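Local coordinates for tryptophanyl-tRNA synthetase (Aeropyrum pernix, PDB 3A04), which attaches L-tryptophan to tRNA(Trp) at the expense of ATP, which is split into AMP and diphosphate, at residues A[70-75]-A[103-108]. Residues are numbered along the deposited sequence; the frame is centred on the assembly and turned at random.
Sequences RVAVLT and KVFVAI
The carbonyl O of Phe105 takes the N-H of Thr75 at 3.1 Å and, from the CA of Leu74 at 3.3 Å, a C-H...O contact. Val73 O is gripped likewise, by Phe105 N at 2.9 Å and more loosely by the CA-H of Val104. With Lys103 N on Val71 O, Val73 N on Lys103 O and Ala107 N on Thr75 O at 2.8 Å, five bonds tie 71-75 to 103-108 in parallel, the axes of strands 72-75 and 103-108 lying 14° apart. On one face, the Phe105 ring, swung anti to its carbonyl carbon (chi1 -71°), presents an edge to Ala72, whose CB lies in the ring plane 3.9 Å from CE1. Leu74 crosses Phe105 at about a right angle, its CD1 3.5 Å from the CB of Phe105; an alanine at Leu74 would probably open a gap beside that CB and deprive Phe105 of an apolar neighbour. On the other face Val73 and Val104 lie side by side, CG1 of Val73 3.8 Å from CG2 of Val104, with Leu94 and Leu97 of helix 85-99 against Val73. Arg70 bends at chi2 (73°), bringing one guanidinium face over Lys103, NH2 of Arg70 3.7 Å from the CA of Lys103. Asp145 forms salt bridges with both Arg70 and Lys103, and Gly101 O accepts from Arg70 NE. The strands and helix 85-99 form a beta-alpha-beta crossover in the Rossmann-type catalytic domain of class I synthetases. Asp145 probably offsets the like charges at the entry to the pair, whereas farther along, backbone bonds between buried, mostly apolar faces join the strands.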
loop_
_atom_site.group_PDB
_atom_site.type_symbol
_atom_site.label_atom_id
_atom_site.label_comp_id
_atom_site.label_asym_id
_atom_site.label_seq_id
_atom_site.Cartn_x
_atom_site.Cartn_y
_atom_site.Cartn_z
ATOM N N ARG A 70 -16.862 -24.485 3.933
ATOM C CA ARG A 70 -15.434 -24.604 4.385
ATOM C C ARG A 70 -15.120 -23.282 5.131
ATOM O O ARG A 70 -15.488 -22.202 4.622
ATOM C CB ARG A 70 -14.442 -24.868 3.251
ATOM C CG ARG A 70 -12.989 -25.272 3.775
ATOM C CD ARG A 70 -12.859 -26.681 4.355
ATOM N NE ARG A 70 -11.494 -27.034 4.821
ATOM C CZ ARG A 70 -10.376 -27.004 4.074
ATOM N NH1 ARG A 70 -10.394 -26.567 2.793
ATOM N NH2 ARG A 70 -9.217 -27.340 4.628
ATOM N N VAL A 71 -14.573 -23.376 6.360
ATOM C CA VAL A 71 -14.256 -22.190 7.236
ATOM C C VAL A 71 -12.728 -22.081 7.385
ATOM O O VAL A 71 -12.044 -23.050 7.078
ATOM C CB VAL A 71 -14.934 -22.192 8.604
ATOM C CG1 VAL A 71 -16.425 -21.971 8.448
ATOM C CG2 VAL A 71 -14.685 -23.530 9.473
ATOM N N ALA A 72 -12.218 -20.928 7.814
ATOM C CA ALA A 72 -10.770 -20.684 7.800
ATOM C C ALA A 72 -10.295 -20.057 9.101
ATOM O O ALA A 72 -11.065 -19.462 9.842
ATOM C CB ALA A 72 -10.340 -19.782 6.582
ATOM N N VAL A 73 -9.012 -20.235 9.376
ATOM C CA VAL A 73 -8.370 -19.514 10.444
ATOM C C VAL A 73 -7.153 -18.871 9.824
ATOM O O VAL A 73 -6.515 -19.463 8.908
ATOM C CB VAL A 73 -7.984 -20.478 11.670
ATOM C CG1 VAL A 73 -7.110 -21.669 11.218
ATOM C CG2 VAL A 73 -7.247 -19.652 12.747
ATOM N N LEU A 74 -6.804 -17.672 10.308
ATOM C CA LEU A 74 -5.721 -16.917 9.753
ATOM C C LEU A 74 -4.897 -16.371 10.905
ATOM O O LEU A 74 -5.482 -15.897 11.910
ATOM C CB LEU A 74 -6.316 -15.724 8.898
ATOM C CG LEU A 74 -5.059 -14.923 8.484
ATOM C CD1 LEU A 74 -4.592 -14.910 7.074
ATOM C CD2 LEU A 74 -4.876 -13.532 9.223
ATOM N N THR A 75 -3.558 -16.398 10.813
ATOM C CA THR A 75 -2.803 -15.571 11.735
ATOM C C THR A 75 -1.545 -15.097 11.016
ATOM O O THR A 75 -1.205 -15.603 9.925
ATOM C CB THR A 75 -2.379 -16.429 13.025
ATOM O OG1 THR A 75 -1.754 -15.559 13.967
ATOM C CG2 THR A 75 -1.351 -17.500 12.589
ATOM N N LYS A 103 -9.497 -24.395 6.967
ATOM C CA LYS A 103 -8.394 -24.038 6.093
ATOM C C LYS A 103 -7.485 -23.091 6.904
ATOM O O LYS A 103 -7.944 -22.102 7.452
ATOM C CB LYS A 103 -8.935 -23.327 4.803
ATOM C CG LYS A 103 -7.840 -22.939 3.802
ATOM C CD LYS A 103 -7.067 -24.108 3.107
ATOM C CE LYS A 103 -6.019 -23.541 2.230
ATOM N NZ LYS A 103 -5.316 -24.638 1.405
ATOM N N VAL A 104 -6.195 -23.352 6.956
ATOM C CA VAL A 104 -5.295 -22.478 7.689
ATOM C C VAL A 104 -4.501 -21.594 6.718
ATOM O O VAL A 104 -3.933 -22.080 5.720
ATOM C CB VAL A 104 -4.229 -23.324 8.526
ATOM C CG1 VAL A 104 -3.311 -22.422 9.335
ATOM C CG2 VAL A 104 -4.985 -24.320 9.479
ATOM N N PHE A 105 -4.458 -20.296 7.050
ATOM C CA PHE A 105 -3.661 -19.330 6.338
ATOM C C PHE A 105 -2.663 -18.797 7.331
ATOM O O PHE A 105 -3.025 -18.388 8.436
ATOM C CB PHE A 105 -4.534 -18.136 5.850
ATOM C CG PHE A 105 -5.483 -18.504 4.712
ATOM C CD1 PHE A 105 -6.723 -19.024 4.959
ATOM C CD2 PHE A 105 -5.053 -18.351 3.360
ATOM C CE1 PHE A 105 -7.603 -19.331 3.885
ATOM C CE2 PHE A 105 -5.917 -18.662 2.267
ATOM C CZ PHE A 105 -7.205 -19.152 2.567
ATOM N N VAL A 106 -1.413 -18.726 6.900
ATOM C CA VAL A 106 -0.357 -18.167 7.728
ATOM C C VAL A 106 0.325 -17.045 6.967
ATOM O O VAL A 106 0.961 -17.272 5.925
ATOM C CB VAL A 106 0.705 -19.241 8.104
ATOM C CG1 VAL A 106 1.817 -18.533 8.940
ATOM C CG2 VAL A 106 0.040 -20.339 9.004
ATOM N N ALA A 107 0.197 -15.822 7.477
ATOM C CA ALA A 107 0.844 -14.703 6.810
ATOM C C ALA A 107 2.229 -14.493 7.448
ATOM O O ALA A 107 2.361 -14.505 8.681
ATOM C CB ALA A 107 0.003 -13.414 7.000
ATOM N N ILE A 108 3.235 -14.287 6.602
ATOM C CA ILE A 108 4.524 -13.778 7.010
ATOM C C ILE A 108 4.596 -12.295 6.813
ATOM O O ILE A 108 4.545 -11.780 5.671
ATOM C CB ILE A 108 5.652 -14.501 6.221
ATOM C CG1 ILE A 108 5.501 -16.031 6.320
ATOM C CG2 ILE A 108 7.036 -13.902 6.584
ATOM C CD1 ILE A 108 5.793 -16.690 7.793
#